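PDB 3PJP: transcription elongation factor SPT6 from Candida glabrata, which binds the phosphorylated C-terminal repeat domain of RNA polymerase II through its tandem SH2 domain and probably acts as a histone H3-H4 chaperone during transcription elongation. Local coordinates for residues A[33-38]-A[88-93]; A[120-125]-A[157-162]; A[171-176]-A[182-187]. All coordinates share one frame; numbering follows the deposited sequence.

Interaction 1 of 3, residues A[33-38]-A[88-93]; sequences FVIRQS and QIIVEY. With ACT (acetate ion), chain C.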
# COMPACT_ATOMS: atom_id res chain seq x y z
N PHE A 33 5.37 -6.68 -12.02
CA PHE A 33 6.36 -5.70 -11.60
C PHE A 33 7.58 -5.71 -12.52
O PHE A 33 7.73 -6.59 -13.35
CB PHE A 33 6.81 -5.99 -10.15
CG PHE A 33 7.61 -7.25 -10.00
CD1 PHE A 33 9.00 -7.23 -10.05
CD2 PHE A 33 6.98 -8.47 -9.85
CE1 PHE A 33 9.74 -8.40 -9.93
CE2 PHE A 33 7.72 -9.64 -9.74
CZ PHE A 33 9.10 -9.60 -9.78
N VAL A 34 8.42 -4.70 -12.36
CA VAL A 34 9.77 -4.73 -12.89
C VAL A 34 10.73 -4.18 -11.85
O VAL A 34 10.34 -3.36 -11.01
CB VAL A 34 9.93 -3.88 -14.17
CG1 VAL A 34 9.16 -4.51 -15.33
CG2 VAL A 34 9.48 -2.44 -13.92
N ILE A 35 11.96 -4.66 -11.88
CA ILE A 35 13.05 -4.03 -11.16
C ILE A 35 13.73 -3.10 -12.17
O ILE A 35 13.83 -3.43 -13.35
CB ILE A 35 14.03 -5.08 -10.63
CG1 ILE A 35 13.26 -6.19 -9.92
CG2 ILE A 35 15.08 -4.46 -9.74
CD1 ILE A 35 14.14 -7.29 -9.37
N ARG A 36 14.17 -1.93 -11.73
CA ARG A 36 14.69 -0.97 -12.69
C ARG A 36 15.74 -0.04 -12.11
O ARG A 36 16.05 -0.07 -10.91
CB ARG A 36 13.56 -0.14 -13.29
CG ARG A 36 12.75 0.64 -12.25
CD ARG A 36 11.78 1.59 -12.94
NE ARG A 36 10.94 2.34 -12.00
CZ ARG A 36 11.32 3.45 -11.37
NH1 ARG A 36 12.54 3.94 -11.55
NH2 ARG A 36 10.48 4.08 -10.56
N GLN A 37 16.26 0.80 -13.00
CA GLN A 37 17.15 1.90 -12.68
C GLN A 37 16.42 2.89 -11.78
O GLN A 37 15.24 3.17 -11.99
CB GLN A 37 17.58 2.57 -13.99
CG GLN A 37 18.23 3.95 -13.87
CD GLN A 37 18.35 4.65 -15.22
OE1 GLN A 37 19.32 4.46 -15.96
NE2 GLN A 37 17.35 5.46 -15.56
N SER A 38 17.11 3.39 -10.76
CA SER A 38 16.57 4.44 -9.92
C SER A 38 17.05 5.81 -10.38
O SER A 38 18.20 5.97 -10.77
CB SER A 38 16.98 4.21 -8.47
OG SER A 38 16.63 5.32 -7.67
N GLN A 88 15.01 -12.31 -2.62
CA GLN A 88 14.46 -12.30 -1.26
C GLN A 88 13.45 -11.17 -1.11
O GLN A 88 12.42 -11.33 -0.44
CB GLN A 88 15.56 -12.17 -0.20
CG GLN A 88 15.03 -12.32 1.23
CD GLN A 88 16.08 -12.00 2.27
OE1 GLN A 88 17.18 -11.58 1.94
NE2 GLN A 88 15.74 -12.21 3.53
N ILE A 89 13.74 -10.02 -1.71
CA ILE A 89 12.80 -8.89 -1.73
C ILE A 89 11.51 -9.29 -2.41
O ILE A 89 10.43 -9.01 -1.92
CB ILE A 89 13.40 -7.63 -2.41
CG1 ILE A 89 14.51 -7.04 -1.55
CG2 ILE A 89 12.31 -6.56 -2.67
CD1 ILE A 89 15.30 -5.95 -2.23
N ILE A 90 11.60 -9.98 -3.54
CA ILE A 90 10.39 -10.43 -4.21
C ILE A 90 9.53 -11.34 -3.33
O ILE A 90 8.31 -11.17 -3.25
CB ILE A 90 10.71 -11.07 -5.57
CG1 ILE A 90 11.33 -10.02 -6.49
CG2 ILE A 90 9.46 -11.67 -6.21
CD1 ILE A 90 12.21 -10.59 -7.59
N VAL A 91 10.15 -12.30 -2.65
CA VAL A 91 9.40 -13.22 -1.79
C VAL A 91 8.88 -12.61 -0.49
O VAL A 91 7.72 -12.80 -0.13
CB VAL A 91 10.23 -14.47 -1.45
CG1 VAL A 91 9.54 -15.31 -0.39
CG2 VAL A 91 10.48 -15.27 -2.72
N GLU A 92 9.73 -11.86 0.21
CA GLU A 92 9.37 -11.41 1.56
C GLU A 92 8.72 -10.03 1.59
O GLU A 92 7.96 -9.72 2.52
CB GLU A 92 10.59 -11.43 2.48
CG GLU A 92 11.18 -12.83 2.72
CD GLU A 92 12.45 -12.78 3.54
OE1 GLU A 92 12.85 -11.67 3.94
OE2 GLU A 92 13.06 -13.86 3.77
N TYR A 93 9.07 -9.18 0.63
CA TYR A 93 8.54 -7.83 0.58
C TYR A 93 7.39 -7.72 -0.43
O TYR A 93 6.24 -7.48 -0.06
CB TYR A 93 9.62 -6.81 0.22
CG TYR A 93 9.08 -5.39 0.10
CD1 TYR A 93 9.01 -4.57 1.21
CD2 TYR A 93 8.64 -4.90 -1.12
CE1 TYR A 93 8.51 -3.28 1.11
CE2 TYR A 93 8.15 -3.63 -1.23
CZ TYR A 93 8.08 -2.82 -0.11
OH TYR A 93 7.58 -1.54 -0.23
C ACT C . 12.79 6.55 -9.42
O ACT C . 11.57 6.38 -9.62
OXT ACT C . 13.53 6.39 -10.42
CH3 ACT C . 13.32 6.91 -8.07

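Interaction 2 of 3, residues A[120-125]-A[157-162]; sequences KFIEDY and SKLYIW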
# COMPACT_ATOMS: atom_id res chain seq x y z
N LYS A 120 -20.66 9.59 -0.42
CA LYS A 120 -22.09 9.63 -0.71
C LYS A 120 -22.80 8.35 -0.28
O LYS A 120 -23.92 8.40 0.23
CB LYS A 120 -22.34 9.91 -2.20
CG LYS A 120 -23.82 10.06 -2.55
CD LYS A 120 -24.01 10.46 -4.01
CE LYS A 120 -25.48 10.63 -4.35
NZ LYS A 120 -25.69 10.96 -5.79
N PHE A 121 -22.15 7.20 -0.47
CA PHE A 121 -22.77 5.95 -0.05
C PHE A 121 -23.01 5.96 1.46
O PHE A 121 -24.04 5.49 1.94
CB PHE A 121 -21.93 4.74 -0.45
CG PHE A 121 -22.61 3.44 -0.20
CD1 PHE A 121 -23.32 2.81 -1.21
CD2 PHE A 121 -22.57 2.85 1.05
CE1 PHE A 121 -23.97 1.61 -0.97
CE2 PHE A 121 -23.22 1.65 1.29
CZ PHE A 121 -23.91 1.03 0.28
N ILE A 122 -22.05 6.50 2.20
CA ILE A 122 -22.15 6.56 3.65
C ILE A 122 -23.17 7.59 4.13
O ILE A 122 -23.94 7.30 5.05
CB ILE A 122 -20.77 6.81 4.28
CG1 ILE A 122 -19.91 5.56 4.13
CG2 ILE A 122 -20.91 7.20 5.75
CD1 ILE A 122 -18.47 5.77 4.51
N GLU A 123 -23.19 8.77 3.52
CA GLU A 123 -24.22 9.76 3.83
C GLU A 123 -25.62 9.17 3.62
O GLU A 123 -26.46 9.21 4.52
CB GLU A 123 -24.06 11.01 2.95
CG GLU A 123 -22.83 11.86 3.26
CD GLU A 123 -22.65 13.00 2.27
OE1 GLU A 123 -21.72 13.81 2.44
OE2 GLU A 123 -23.46 13.08 1.32
N ASP A 124 -25.85 8.61 2.44
CA ASP A 124 -27.14 8.00 2.14
C ASP A 124 -27.48 6.90 3.14
O ASP A 124 -28.59 6.86 3.67
CB ASP A 124 -27.17 7.45 0.71
CG ASP A 124 -27.10 8.54 -0.34
OD1 ASP A 124 -27.27 9.72 0.02
OD2 ASP A 124 -26.90 8.20 -1.53
N TYR A 125 -26.53 6.01 3.40
CA TYR A 125 -26.76 4.92 4.34
C TYR A 125 -27.10 5.42 5.74
O TYR A 125 -27.96 4.86 6.42
CB TYR A 125 -25.55 3.98 4.41
CG TYR A 125 -25.70 2.91 5.46
CD1 TYR A 125 -25.28 3.13 6.77
CD2 TYR A 125 -26.26 1.68 5.16
CE1 TYR A 125 -25.43 2.15 7.74
CE2 TYR A 125 -26.40 0.70 6.11
CZ TYR A 125 -25.98 0.94 7.41
OH TYR A 125 -26.13 -0.04 8.36
N SER A 157 -23.54 12.63 14.19
CA SER A 157 -22.09 12.79 14.19
C SER A 157 -21.54 13.04 12.79
O SER A 157 -22.20 12.74 11.79
CB SER A 157 -21.42 11.55 14.78
OG SER A 157 -21.82 11.34 16.12
N LYS A 158 -20.34 13.59 12.72
CA LYS A 158 -19.70 13.89 11.45
C LYS A 158 -19.20 12.64 10.74
O LYS A 158 -18.91 11.62 11.37
CB LYS A 158 -18.53 14.86 11.67
CG LYS A 158 -18.96 16.30 11.92
CD LYS A 158 -17.76 17.24 11.93
CE LYS A 158 -18.22 18.69 12.04
NZ LYS A 158 -17.08 19.65 12.09
N LEU A 159 -19.13 12.72 9.42
CA LEU A 159 -18.37 11.75 8.62
C LEU A 159 -16.89 12.13 8.69
O LEU A 159 -16.54 13.30 8.59
CB LEU A 159 -18.85 11.75 7.17
CG LEU A 159 -18.10 10.87 6.17
CD1 LEU A 159 -19.04 10.36 5.09
CD2 LEU A 159 -16.91 11.60 5.56
N TYR A 160 -16.03 11.13 8.88
CA TYR A 160 -14.60 11.36 8.95
C TYR A 160 -13.87 10.50 7.93
O TYR A 160 -14.36 9.45 7.52
CB TYR A 160 -14.06 11.03 10.33
CG TYR A 160 -14.58 11.93 11.43
CD1 TYR A 160 -14.01 13.18 11.66
CD2 TYR A 160 -15.63 11.52 12.24
CE1 TYR A 160 -14.48 14.00 12.67
CE2 TYR A 160 -16.11 12.34 13.26
CZ TYR A 160 -15.53 13.58 13.47
OH TYR A 160 -16.00 14.39 14.47
N ILE A 161 -12.69 10.95 7.55
CA ILE A 161 -11.84 10.20 6.65
C ILE A 161 -10.49 10.02 7.30
O ILE A 161 -9.78 11.00 7.55
CB ILE A 161 -11.69 10.90 5.27
CG1 ILE A 161 -13.06 11.02 4.59
CG2 ILE A 161 -10.71 10.13 4.39
CD1 ILE A 161 -13.02 11.64 3.22
N TRP A 162 -10.15 8.77 7.59
CA TRP A 162 -8.81 8.43 8.04
C TRP A 162 -8.03 7.77 6.91
O TRP A 162 -8.59 7.47 5.85
CB TRP A 162 -8.86 7.52 9.26
CG TRP A 162 -9.29 8.24 10.52
CD1 TRP A 162 -9.64 9.56 10.64
CD2 TRP A 162 -9.46 7.66 11.81
NE1 TRP A 162 -9.99 9.83 11.93
CE2 TRP A 162 -9.88 8.69 12.68
CE3 TRP A 162 -9.27 6.38 12.34
CZ2 TRP A 162 -10.13 8.47 14.04
CZ3 TRP A 162 -9.51 6.16 13.68
CH2 TRP A 162 -9.94 7.20 14.52

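Interaction 3 of 3, residues A[171-176]-A[182-187]; sequences FFLVNY and IQLCNG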
# COMPACT_ATOMS: atom_id res chain seq x y z
N PHE A 171 -1.17 -3.10 7.56
CA PHE A 171 -1.89 -1.87 7.23
C PHE A 171 -1.63 -0.84 8.31
O PHE A 171 -2.03 -1.03 9.48
CB PHE A 171 -3.39 -2.17 7.13
CG PHE A 171 -3.70 -3.35 6.27
CD1 PHE A 171 -3.80 -3.21 4.89
CD2 PHE A 171 -3.88 -4.61 6.83
CE1 PHE A 171 -4.07 -4.30 4.09
CE2 PHE A 171 -4.16 -5.71 6.04
CZ PHE A 171 -4.26 -5.56 4.66
N PHE A 172 -0.92 0.23 7.96
CA PHE A 172 -0.59 1.25 8.94
C PHE A 172 -1.74 2.22 9.11
O PHE A 172 -2.20 2.85 8.15
CB PHE A 172 0.70 2.00 8.58
CG PHE A 172 1.11 3.00 9.61
CD1 PHE A 172 1.87 2.62 10.71
CD2 PHE A 172 0.72 4.33 9.50
CE1 PHE A 172 2.24 3.54 11.68
CE2 PHE A 172 1.08 5.26 10.47
CZ PHE A 172 1.84 4.87 11.55
N LEU A 173 -2.24 2.29 10.34
CA LEU A 173 -3.27 3.25 10.71
C LEU A 173 -2.86 3.94 12.01
O LEU A 173 -2.87 3.32 13.09
CB LEU A 173 -4.63 2.55 10.87
CG LEU A 173 -5.76 3.44 11.38
CD1 LEU A 173 -6.00 4.59 10.40
CD2 LEU A 173 -7.04 2.64 11.60
N VAL A 174 -2.51 5.22 11.89
CA VAL A 174 -2.19 6.10 13.02
C VAL A 174 -0.96 5.68 13.84
O VAL A 174 0.02 6.41 13.93
CB VAL A 174 -3.40 6.30 13.94
CG1 VAL A 174 -3.04 7.22 15.12
CG2 VAL A 174 -4.56 6.89 13.15
N ASN A 175 -1.03 4.49 14.42
CA ASN A 175 0.01 4.05 15.34
C ASN A 175 0.72 2.77 14.96
O ASN A 175 1.95 2.70 14.98
CB ASN A 175 -0.52 3.98 16.79
CG ASN A 175 -1.74 3.05 16.97
OD1 ASN A 175 -2.15 2.79 18.10
ND2 ASN A 175 -2.31 2.56 15.87
N TYR A 176 -0.06 1.75 14.60
CA TYR A 176 0.49 0.43 14.37
C TYR A 176 0.34 -0.01 12.93
O TYR A 176 -0.52 0.47 12.20
CB TYR A 176 -0.22 -0.61 15.24
CG TYR A 176 -0.22 -0.34 16.73
CD1 TYR A 176 0.82 0.36 17.34
CD2 TYR A 176 -1.24 -0.82 17.52
CE1 TYR A 176 0.82 0.58 18.72
CE2 TYR A 176 -1.26 -0.59 18.88
CZ TYR A 176 -0.22 0.10 19.47
OH TYR A 176 -0.25 0.33 20.83
N ILE A 182 -8.64 -8.01 9.92
CA ILE A 182 -9.35 -8.14 11.18
C ILE A 182 -8.74 -7.29 12.29
O ILE A 182 -9.45 -6.61 13.03
CB ILE A 182 -9.43 -9.62 11.63
CG1 ILE A 182 -10.37 -10.40 10.70
CG2 ILE A 182 -9.89 -9.73 13.07
CD1 ILE A 182 -10.26 -11.90 10.81
N GLN A 183 -7.41 -7.31 12.41
CA GLN A 183 -6.74 -6.52 13.45
C GLN A 183 -6.86 -5.04 13.13
O GLN A 183 -6.97 -4.21 14.04
CB GLN A 183 -5.26 -6.90 13.56
CG GLN A 183 -4.96 -8.15 14.39
CD GLN A 183 -3.50 -8.58 14.25
OE1 GLN A 183 -3.03 -8.83 13.13
NE2 GLN A 183 -2.78 -8.66 15.37
N LEU A 184 -6.83 -4.71 11.85
CA LEU A 184 -7.01 -3.32 11.42
C LEU A 184 -8.37 -2.77 11.84
O LEU A 184 -8.46 -1.63 12.34
CB LEU A 184 -6.87 -3.22 9.91
CG LEU A 184 -7.25 -1.89 9.25
CD1 LEU A 184 -6.27 -0.82 9.67
CD2 LEU A 184 -7.18 -2.09 7.74
N CYS A 185 -9.43 -3.54 11.60
CA CYS A 185 -10.76 -3.08 11.98
C CYS A 185 -10.89 -2.98 13.49
O CYS A 185 -11.47 -2.04 13.99
CB CYS A 185 -11.88 -3.95 11.40
SG CYS A 185 -11.89 -4.03 9.60
N ASN A 186 -10.33 -3.95 14.21
CA ASN A 186 -10.33 -3.88 15.66
C ASN A 186 -9.55 -2.67 16.18
O ASN A 186 -9.96 -2.02 17.13
CB ASN A 186 -9.78 -5.17 16.28
CG ASN A 186 -10.72 -6.36 16.10
OD1 ASN A 186 -11.91 -6.19 15.83
ND2 ASN A 186 -10.18 -7.57 16.25
N GLY A 187 -8.42 -2.38 15.55
CA GLY A 187 -7.61 -1.23 15.92
C GLY A 187 -8.32 0.09 15.65
O GLY A 187 -8.25 1.02 16.46

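Interaction 1 of 3, residues A[33-38]-A[88-93]
The strand bearing F33 and I35 runs past the helix bearing I90 with no hydrogen bond between them, the closest CA atoms, those of F33 and I90, being 9.7 Å apart. This is the packing of the central sheet on its C-terminal helix in the first SH2 domain of the tandem, and FVIRQS is its version of the arginine-bearing SH2 strand motif. F33 and I35 direct their CB atoms at helix 86-105. The F33 side chain has CG between its backbone N and carbonyl carbon (chi1 69°), and it crosses that of I90 at about a right angle. I90 CD1 meets the ring obliquely, 3.9 Å from F33 CZ, while I90 CG2 lies 4.1 Å from the same carbon. I35 CD1 adds a lighter touch, 4.2 Å from I90 CD1. Beyond the contact, Y12 stacks on the F33 ring, and L94 and L86 of the helix extend the apolar layer.

Strand alternation sends R36 to the other side of the sheet, where its guanidinium grips an acetate edge-on. R36 NH1 reaches acetate OXT at 2.9 Å, nearly straight at 171°, and R36 NH2 reaches acetate O at 2.7 Å. The carboxylate probably marks where a phosphate would bind, as in other SH2 domains. T48 OG1 bonds to R36 NE, while R36 NH1 also donates to Q37 O at 2.8 Å.

Interaction 2 of 3, residues A[120-125]-A[157-162]
Helix segment 120-125 meets L159 chiefly through I122, and the residue before it faces another partner: F121 makes a cation-pi contact with K111 and its ring meets that of Y136. One step on, I122 turns its CB toward the strand segment 157-162. Its CG2 is anti to the backbone N and beside the carbonyl carbon, and this methyl is the one that reaches L159, with I122 CG2 3.7 Å from L159 CD1. I122 CB follows at 4.0 Å from L159 CD1, so a single leucine methyl rests against the branch point of the isoleucine. The two side chains cross at about a right angle, and L159 is carried out to the helix by placing CG anti to its own backbone N (chi1 176°).

Here the first helix of the second SH2 domain, 115-128, lies on the sheet that includes strands 134-139, 146-152 and 159-166. I150 of the neighbouring strand touches both I122 and L159, and V119, nearer the start of the helix, also packs on L159. E123 comes next, at the margin of the contact. Its CB does not point at the strand, but the next carbon comes nearer, with E123 CG a loose 4.5 Å from L159 CD1, an apolar brush by the aliphatic part of the side chain. Y125 packs on V134, which I122 also touches, and on K132.

Interaction 3 of 3, residues A[171-176]-A[182-187]
L184 sets CG anti to its backbone N (chi1 170°), which extends the side chain from the helix, and the rotation about its CB-CG bond then lays the two methyls against F171 and L173 of the facing strand. This is the packing of the C-terminal helix, 181-191, on the sheet of the second SH2 domain. L184 CD2 meets F171, 3.8 Å from F171 CB and 4.0 Å from F171 CG, coming obliquely to the ring. L184 CD1 sits mainly on L173, 3.9 Å from L173 CB and 4.0 Å from L173 CD2, and also comes within 4.1 Å of F171 CB. Both strand residues cross L184 at about a right angle; all three are buried, and only carbon atoms meet across the contact.

Residues around it complete the core: V164 touches both F171 and L173, F137 lies on L184, and F188 on L173. F171 is also touched by L100 and L104 of helix 86-105, the long helix that comes over from the first SH2 domain, so this core reaches the junction between the two domains.

At the end of the strand the chain reverses. V174 adopts phi 63° and psi -60°, the classic gamma turn, in which N175 N bonds back to L173 O at 2.6 Å. N175 ND2 donates to that same L173 O at 2.9 Å, so one carbonyl receives both the backbone and the side chain of N175. The backbone reversal closes with L173 N bonded to Y176 O. The other end of the N175 amide lies over Y176, with N175 OD1 3.5 Å above the plane of the Y176 ring, over its centre.

Interaction 1 belongs to the first SH2 domain and interactions 2 and 3 to the second. Interactions 1 and 3 are counterparts, each setting the C-terminal helix of its domain against the sheet; interaction 2 instead joins a domain's first helix to its sheet. Interaction 3 is fully buried, whereas 1 and 2 are partly buried. All three cross-contacts are apolar, but only interaction 1 carries a bound anion, on strand 33-37. Interactions 2 and 3 share a sheet through neighbouring strands 159-166 and 171-173 and touch where W162 CE3 lies 4.2 Å from L173 CD1. Interaction 1 stands apart, its centre about 38 Å from that of interaction 2, while its helix 86-105 also reaches F171.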